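Local atomic coordinates of AlkZ (Streptomyces sahachiroi, PDB entry 5UUJ), a protein that belongs to the AlkZ-like family of DNA glycosylases, whose fold is built on helix-turn-helix related domains. Residues S72-H84 and L166-G178. Numbering follows the deposited sequence.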
ATOM      1  N   SER A  72      -8.358 -13.971  -6.375  1.00 20.19           N
ATOM      2  CA  SER A  72      -8.895 -12.653  -6.702  1.00 23.10           C
ATOM      3  C   SER A  72      -7.985 -11.562  -6.127  1.00 20.81           C
ATOM      4  O   SER A  72      -8.198 -10.376  -6.372  1.00 19.57           O
ATOM      5  CB  SER A  72     -10.334 -12.496  -6.188  1.00 20.64           C
ATOM      6  OG  SER A  72     -10.431 -12.755  -4.801  1.00 37.26           O
ATOM      7  N   LEU A  73      -6.969 -11.977  -5.371  1.00 18.46           N
ATOM      8  CA  LEU A  73      -5.941 -11.066  -4.873  1.00 17.86           C
ATOM      9  C   LEU A  73      -4.561 -11.660  -5.113  1.00 21.81           C
ATOM     10  O   LEU A  73      -4.390 -12.877  -5.068  1.00 18.20           O
ATOM     11  CB  LEU A  73      -6.132 -10.784  -3.381  1.00 17.21           C
ATOM     12  CG  LEU A  73      -7.272  -9.844  -2.989  1.00 17.00           C
ATOM     13  CD1 LEU A  73      -7.360  -9.737  -1.479  1.00 16.62           C
ATOM     14  CD2 LEU A  73      -7.085  -8.471  -3.604  1.00 16.75           C
HETATM   15  N   MSE A  74      -3.583 -10.796  -5.374  1.00 20.49           N
HETATM   16  CA  MSE A  74      -2.202 -11.231  -5.547  1.00 19.68           C
HETATM   17  C   MSE A  74      -1.304 -10.543  -4.528  1.00 17.59           C
HETATM   18  O   MSE A  74      -1.640  -9.482  -4.001  1.00 16.27           O
HETATM   19  CB  MSE A  74      -1.711 -10.943  -6.972  1.00 18.24           C
HETATM   20  CG  MSE A  74      -1.111  -9.562  -7.188  1.00 20.27           C
HETATM   21 SE   MSE A  74      -0.629  -9.228  -9.056  1.00 30.27          SE
HETATM   22  CE  MSE A  74       0.936 -10.381  -9.211  1.00 19.14           C
ATOM     23  N   LYS A  75      -0.172 -11.174  -4.239  1.00 20.93           N
ATOM     24  CA  LYS A  75       0.848 -10.580  -3.386  1.00 22.28           C
ATOM     25  C   LYS A  75       2.127 -10.419  -4.190  1.00 22.38           C
ATOM     26  O   LYS A  75       2.650 -11.387  -4.745  1.00 18.93           O
ATOM     27  CB  LYS A  75       1.098 -11.437  -2.144  1.00 21.78           C
ATOM     28  CG  LYS A  75      -0.107 -11.574  -1.231  1.00 28.25           C
ATOM     29  CD  LYS A  75       0.126 -12.600  -0.132  1.00 26.98           C
ATOM     30  CE  LYS A  75       1.237 -12.172   0.809  1.00 30.33           C
ATOM     31  NZ  LYS A  75       1.365 -13.096   1.972  1.00 32.20           N
ATOM     32  N   THR A  76       2.621  -9.189  -4.260  1.00 15.94           N
ATOM     33  CA  THR A  76       3.855  -8.910  -4.973  1.00 19.12           C
ATOM     34  C   THR A  76       4.428  -7.573  -4.520  1.00 18.95           C
ATOM     35  O   THR A  76       3.802  -6.841  -3.752  1.00 18.67           O
ATOM     36  CB  THR A  76       3.631  -8.898  -6.503  1.00 22.98           C
ATOM     37  OG1 THR A  76       4.894  -8.897  -7.177  1.00 18.93           O
ATOM     38  CG2 THR A  76       2.812  -7.680  -6.938  1.00 23.61           C
ATOM     39  N   TRP A  77       5.630  -7.266  -4.992  1.00 17.07           N
ATOM     40  CA  TRP A  77       6.299  -6.024  -4.638  1.00 16.17           C
ATOM     41  C   TRP A  77       5.893  -4.929  -5.610  1.00 15.51           C
ATOM     42  O   TRP A  77       5.981  -5.105  -6.823  1.00 20.88           O
ATOM     43  CB  TRP A  77       7.814  -6.223  -4.629  1.00 15.78           C
ATOM     44  CG  TRP A  77       8.251  -7.170  -3.562  1.00 18.38           C
ATOM     45  CD1 TRP A  77       8.794  -6.845  -2.353  1.00 21.82           C
ATOM     46  CD2 TRP A  77       8.161  -8.599  -3.590  1.00 25.05           C
ATOM     47  NE1 TRP A  77       9.055  -7.984  -1.629  1.00 23.16           N
ATOM     48  CE2 TRP A  77       8.677  -9.075  -2.367  1.00 25.07           C
ATOM     49  CE3 TRP A  77       7.700  -9.524  -4.534  1.00 25.63           C
ATOM     50  CZ2 TRP A  77       8.748 -10.433  -2.063  1.00 27.84           C
ATOM     51  CZ3 TRP A  77       7.769 -10.873  -4.230  1.00 25.61           C
ATOM     52  CH2 TRP A  77       8.289 -11.314  -3.004  1.00 28.46           C
ATOM     53  N   ALA A  78       5.429  -3.810  -5.063  1.00 15.36           N
ATOM     54  CA  ALA A  78       4.935  -2.701  -5.862  1.00 15.47           C
ATOM     55  C   ALA A  78       5.501  -1.374  -5.345  1.00 15.60           C
ATOM     56  O   ALA A  78       6.714  -1.153  -5.409  1.00 15.68           O
ATOM     57  CB  ALA A  78       3.408  -2.685  -5.856  1.00 15.49           C
HETATM   58  N   MSE A  79       4.636  -0.502  -4.829  1.00 15.70           N
HETATM   59  CA  MSE A  79       5.041   0.853  -4.449  1.00 16.02           C
HETATM   60  C   MSE A  79       6.170   0.865  -3.424  1.00 16.10           C
HETATM   61  O   MSE A  79       6.119   0.156  -2.417  1.00 15.96           O
HETATM   62  CB  MSE A  79       3.850   1.635  -3.897  1.00 16.18           C
HETATM   63  CG  MSE A  79       3.001   2.297  -4.973  1.00 16.45           C
HETATM   64 SE   MSE A  79       2.091   1.015  -6.137  1.00 31.62          SE
HETATM   65  CE  MSE A  79       1.007   0.157  -4.755  1.00 15.88           C
ATOM     66  N   ARG A  80       7.187   1.677  -3.703  1.00 16.42           N
ATOM     67  CA  ARG A  80       8.345   1.829  -2.824  1.00 16.69           C
ATOM     68  C   ARG A  80       9.086   0.503  -2.635  1.00 16.44           C
ATOM     69  O   ARG A  80       9.896   0.359  -1.722  1.00 16.69           O
ATOM     70  CB  ARG A  80       7.911   2.400  -1.469  1.00 16.98           C
ATOM     71  CG  ARG A  80       7.083   3.679  -1.588  1.00 20.45           C
ATOM     72  CD  ARG A  80       6.624   4.216  -0.238  1.00 17.65           C
ATOM     73  NE  ARG A  80       5.852   3.234   0.522  1.00 22.21           N
ATOM     74  CZ  ARG A  80       4.564   2.956   0.326  1.00 21.58           C
ATOM     75  NH1 ARG A  80       3.868   3.573  -0.623  1.00 16.92           N
ATOM     76  NH2 ARG A  80       3.969   2.046   1.084  1.00 27.82           N
ATOM     77  N   GLY A  81       8.806  -0.461  -3.506  1.00 16.07           N
ATOM     78  CA  GLY A  81       9.461  -1.754  -3.455  1.00 15.94           C
ATOM     79  C   GLY A  81       8.972  -2.672  -2.347  1.00 15.89           C
ATOM     80  O   GLY A  81       9.563  -3.725  -2.118  1.00 15.96           O
ATOM     81  N   THR A  82       7.900  -2.288  -1.659  1.00 15.86           N
ATOM     82  CA  THR A  82       7.386  -3.095  -0.555  1.00 17.58           C
ATOM     83  C   THR A  82       6.295  -4.057  -1.022  1.00 15.90           C
ATOM     84  O   THR A  82       5.612  -3.814  -2.019  1.00 15.63           O
ATOM     85  CB  THR A  82       6.817  -2.221   0.581  1.00 16.03           C
ATOM     86  OG1 THR A  82       5.678  -1.498   0.110  1.00 18.47           O
ATOM     87  CG2 THR A  82       7.864  -1.239   1.088  1.00 16.49           C
ATOM     88  N   LEU A  83       6.141  -5.149  -0.283  1.00 15.68           N
ATOM     89  CA  LEU A  83       5.140  -6.163  -0.581  1.00 16.46           C
ATOM     90  C   LEU A  83       3.726  -5.619  -0.406  1.00 15.39           C
ATOM     91  O   LEU A  83       3.378  -5.117   0.661  1.00 15.43           O
ATOM     92  CB  LEU A  83       5.349  -7.379   0.321  1.00 20.14           C
ATOM     93  CG  LEU A  83       4.487  -8.606   0.027  1.00 22.94           C
ATOM     94  CD1 LEU A  83       4.839  -9.185  -1.333  1.00 17.31           C
ATOM     95  CD2 LEU A  83       4.664  -9.645   1.125  1.00 16.40           C
ATOM     96  N   HIS A  84       2.924  -5.731  -1.463  1.00 15.29           N
ATOM     97  CA  HIS A  84       1.549  -5.236  -1.473  1.00 15.19           C
ATOM     98  C   HIS A  84       0.556  -6.319  -1.867  1.00 16.87           C
ATOM     99  O   HIS A  84       0.868  -7.193  -2.676  1.00 15.75           O
ATOM    100  CB  HIS A  84       1.393  -4.077  -2.462  1.00 15.19           C
ATOM    101  CG  HIS A  84       1.752  -2.733  -1.909  1.00 16.29           C
ATOM    102  ND1 HIS A  84       3.045  -2.261  -1.874  1.00 18.44           N
ATOM    103  CD2 HIS A  84       0.974  -1.741  -1.409  1.00 17.80           C
ATOM    104  CE1 HIS A  84       3.053  -1.042  -1.355  1.00 15.49           C
ATOM    105  NE2 HIS A  84       1.809  -0.708  -1.067  1.00 15.48           N
ATOM    106  N   LEU A 166      14.797  -9.492  -6.632  1.00 23.18           N
ATOM    107  CA  LEU A 166      13.501  -9.933  -7.141  1.00 24.61           C
ATOM    108  C   LEU A 166      12.593  -8.767  -7.526  1.00 19.45           C
ATOM    109  O   LEU A 166      11.626  -8.946  -8.265  1.00 17.99           O
ATOM    110  CB  LEU A 166      12.792 -10.815  -6.100  1.00 24.90           C
ATOM    111  CG  LEU A 166      12.342 -10.168  -4.781  1.00 24.05           C
ATOM    112  CD1 LEU A 166      10.991  -9.478  -4.903  1.00 26.66           C
ATOM    113  CD2 LEU A 166      12.276 -11.199  -3.663  1.00 25.14           C
ATOM    114  N   LYS A 167      12.887  -7.575  -7.017  1.00 19.11           N
ATOM    115  CA  LYS A 167      11.953  -6.461  -7.150  1.00 17.87           C
ATOM    116  C   LYS A 167      11.791  -5.967  -8.594  1.00 16.91           C
ATOM    117  O   LYS A 167      10.665  -5.736  -9.036  1.00 15.47           O
ATOM    118  CB  LYS A 167      12.378  -5.317  -6.225  1.00 18.55           C
ATOM    119  CG  LYS A 167      12.299  -5.713  -4.760  1.00 20.07           C
ATOM    120  CD  LYS A 167      12.393  -4.533  -3.813  1.00 20.90           C
ATOM    121  CE  LYS A 167      12.308  -5.012  -2.370  1.00 22.54           C
ATOM    122  NZ  LYS A 167      12.275  -3.897  -1.397  1.00 25.65           N
ATOM    123  N   PRO A 168      12.901  -5.806  -9.338  1.00 18.35           N
ATOM    124  CA  PRO A 168      12.730  -5.492 -10.763  1.00 23.26           C
ATOM    125  C   PRO A 168      11.891  -6.536 -11.497  1.00 17.52           C
ATOM    126  O   PRO A 168      11.114  -6.194 -12.391  1.00 14.05           O
ATOM    127  CB  PRO A 168      14.165  -5.481 -11.297  1.00 18.69           C
ATOM    128  CG  PRO A 168      15.002  -5.148 -10.122  1.00 19.96           C
ATOM    129  CD  PRO A 168      14.310  -5.716  -8.918  1.00 17.87           C
ATOM    130  N   LEU A 169      12.049  -7.798 -11.111  1.00 15.74           N
ATOM    131  CA  LEU A 169      11.293  -8.884 -11.723  1.00 15.58           C
ATOM    132  C   LEU A 169       9.815  -8.766 -11.373  1.00 21.01           C
ATOM    133  O   LEU A 169       8.949  -8.983 -12.222  1.00 14.57           O
ATOM    134  CB  LEU A 169      11.838 -10.242 -11.276  1.00 19.14           C
ATOM    135  CG  LEU A 169      12.967 -10.856 -12.109  1.00 27.99           C
ATOM    136  CD1 LEU A 169      14.092  -9.872 -12.344  1.00 21.10           C
ATOM    137  CD2 LEU A 169      13.502 -12.106 -11.424  1.00 29.48           C
ATOM    138  N   ALA A 170       9.528  -8.419 -10.121  1.00 15.48           N
ATOM    139  CA  ALA A 170       8.151  -8.208  -9.694  1.00 17.45           C
ATOM    140  C   ALA A 170       7.548  -7.060 -10.492  1.00 15.39           C
ATOM    141  O   ALA A 170       6.444  -7.171 -11.015  1.00 13.82           O
ATOM    142  CB  ALA A 170       8.085  -7.919  -8.201  1.00 16.51           C
ATOM    143  N   TRP A 171       8.297  -5.967 -10.600  1.00 15.30           N
ATOM    144  CA  TRP A 171       7.834  -4.780 -11.310  1.00 13.17           C
ATOM    145  C   TRP A 171       7.606  -5.048 -12.793  1.00 15.54           C
ATOM    146  O   TRP A 171       6.750  -4.418 -13.412  1.00 15.35           O
ATOM    147  CB  TRP A 171       8.838  -3.639 -11.141  1.00 13.12           C
ATOM    148  CG  TRP A 171       8.936  -3.121  -9.741  1.00 13.74           C
ATOM    149  CD1 TRP A 171       8.067  -3.352  -8.712  1.00 14.11           C
ATOM    150  CD2 TRP A 171       9.968  -2.284  -9.212  1.00 14.32           C
ATOM    151  NE1 TRP A 171       8.491  -2.705  -7.579  1.00 14.87           N
ATOM    152  CE2 TRP A 171       9.657  -2.042  -7.859  1.00 15.03           C
ATOM    153  CE3 TRP A 171      11.120  -1.710  -9.753  1.00 14.51           C
ATOM    154  CZ2 TRP A 171      10.463  -1.254  -7.040  1.00 15.96           C
ATOM    155  CZ3 TRP A 171      11.917  -0.928  -8.937  1.00 15.44           C
ATOM    156  CH2 TRP A 171      11.585  -0.708  -7.598  1.00 16.16           C
ATOM    157  N   ARG A 172       8.370  -5.977 -13.361  1.00 16.77           N
ATOM    158  CA  ARG A 172       8.212  -6.331 -14.770  1.00 15.20           C
ATOM    159  C   ARG A 172       7.113  -7.376 -14.960  1.00 15.40           C
ATOM    160  O   ARG A 172       6.742  -7.696 -16.086  1.00 16.61           O
ATOM    161  CB  ARG A 172       9.536  -6.830 -15.350  1.00 15.48           C
ATOM    162  CG  ARG A 172      10.399  -5.703 -15.892  1.00 20.26           C
ATOM    163  CD  ARG A 172      11.860  -6.092 -15.998  1.00 17.64           C
ATOM    164  NE  ARG A 172      12.628  -5.074 -16.706  1.00 16.26           N
ATOM    165  CZ  ARG A 172      13.889  -5.222 -17.098  1.00 18.88           C
ATOM    166  NH1 ARG A 172      14.544  -6.352 -16.855  1.00 21.68           N
ATOM    167  NH2 ARG A 172      14.497  -4.237 -17.740  1.00 16.08           N
ATOM    168  N   GLY A 173       6.596  -7.899 -13.851  1.00 16.33           N
ATOM    169  CA  GLY A 173       5.460  -8.802 -13.882  1.00 16.25           C
ATOM    170  C   GLY A 173       5.783 -10.248 -14.207  1.00 17.04           C
ATOM    171  O   GLY A 173       4.918 -10.968 -14.702  1.00 17.33           O
ATOM    172  N   VAL A 174       7.009 -10.682 -13.925  1.00 19.10           N
ATOM    173  CA  VAL A 174       7.406 -12.062 -14.201  1.00 18.25           C
ATOM    174  C   VAL A 174       7.428 -12.916 -12.936  1.00 17.98           C
ATOM    175  O   VAL A 174       7.718 -14.108 -13.002  1.00 18.71           O
ATOM    176  CB  VAL A 174       8.794 -12.139 -14.886  1.00 20.48           C
ATOM    177  CG1 VAL A 174       8.770 -11.401 -16.215  1.00 19.90           C
ATOM    178  CG2 VAL A 174       9.895 -11.590 -13.987  1.00 19.15           C
ATOM    179  N   LEU A 175       7.125 -12.320 -11.787  1.00 19.65           N
ATOM    180  CA  LEU A 175       6.991 -13.105 -10.565  1.00 19.79           C
ATOM    181  C   LEU A 175       6.066 -12.452  -9.552  1.00 18.94           C
ATOM    182  O   LEU A 175       5.910 -11.231  -9.511  1.00 16.76           O
ATOM    183  CB  LEU A 175       8.366 -13.374  -9.923  1.00 22.44           C
ATOM    184  CG  LEU A 175       9.192 -12.303  -9.197  1.00 22.37           C
ATOM    185  CD1 LEU A 175       8.676 -11.968  -7.811  1.00 26.23           C
ATOM    186  CD2 LEU A 175      10.623 -12.797  -9.074  1.00 26.24           C
ATOM    187  N   CYS A 176       5.442 -13.304  -8.748  1.00 16.29           N
ATOM    188  CA  CYS A 176       4.602 -12.885  -7.639  1.00 20.89           C
ATOM    189  C   CYS A 176       4.526 -14.064  -6.686  1.00 19.82           C
ATOM    190  O   CYS A 176       5.061 -15.127  -6.987  1.00 17.46           O
ATOM    191  CB  CYS A 176       3.209 -12.473  -8.116  1.00 20.78           C
ATOM    192  SG  CYS A 176       2.286 -13.807  -8.930  1.00 17.73           S
ATOM    193  N   HIS A 177       3.870 -13.889  -5.545  1.00 20.76           N
ATOM    194  CA  HIS A 177       3.683 -14.999  -4.620  1.00 17.08           C
ATOM    195  C   HIS A 177       2.755 -16.052  -5.212  1.00 19.40           C
ATOM    196  O   HIS A 177       1.749 -15.726  -5.841  1.00 18.49           O
ATOM    197  CB  HIS A 177       3.104 -14.522  -3.289  1.00 17.95           C
ATOM    198  CG  HIS A 177       4.110 -13.905  -2.368  1.00 23.39           C
ATOM    199  ND1 HIS A 177       4.050 -14.053  -1.003  1.00 27.91           N
ATOM    200  CD2 HIS A 177       5.193 -13.133  -2.619  1.00 22.92           C
ATOM    201  CE1 HIS A 177       5.056 -13.402  -0.444  1.00 23.70           C
ATOM    202  NE2 HIS A 177       5.765 -12.834  -1.406  1.00 20.86           N
ATOM    203  N   GLY A 178       3.101 -17.315  -5.005  1.00 18.44           N
ATOM    204  CA  GLY A 178       2.173 -18.404  -5.236  1.00 19.05           C
ATOM    205  C   GLY A 178       1.508 -18.727  -3.915  1.00 19.60           C
ATOM    206  O   GLY A 178       1.705 -18.011  -2.932  1.00 19.42           O
TER
HETATM  207  O   HOH W   1       0.101 -13.582  -5.490  1.00 18.96           O
HETATM  208  O   HOH W   2       2.416 -15.553   0.890  1.00 23.68           O
HETATM  209  O   HOH W   3       4.575  -9.096 -10.151  1.00 20.48           O
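Ala78 O is gripped from opposite faces of its carbonyl plane. Trp171 NE1 donates to Ala78 O at 3.2 Å, in a bent bond (136° at the hydrogen), and Gly81 N closes the turn from the other face. A second carbonyl of this turn, Gly81 O, accepts from Lys167 NZ at 2.8 Å, with the ammonium above the carbonyl plane. Lys167 is extended beyond CG, which carries NZ from the helix to the hairpin turn. The indole of Trp77 fills the middle. Leu166 CD1 covers one face and Leu83 CD1 the opposite one. Trp77 CH2 meets the imidazole of His177 at its edge, 3.4 Å from His177 NE2, with the ring planes at 54°. His177 N donates an almost straight bond to Lys75 O (2.9 Å, 173°). Water 2 bridges Lys75 NZ and His177 ND1. Water 3 accepts from Thr76 OG1 and donates to Ala170 O and Leu175 O. The contact thus joins the hairpin of strands 74-77 and 83-86 to the C-terminal end of helix 162-172 and to strand 176-177. Helix 91-100 packs on Trp171, and helix 190-194 covers Met74 and Cys176.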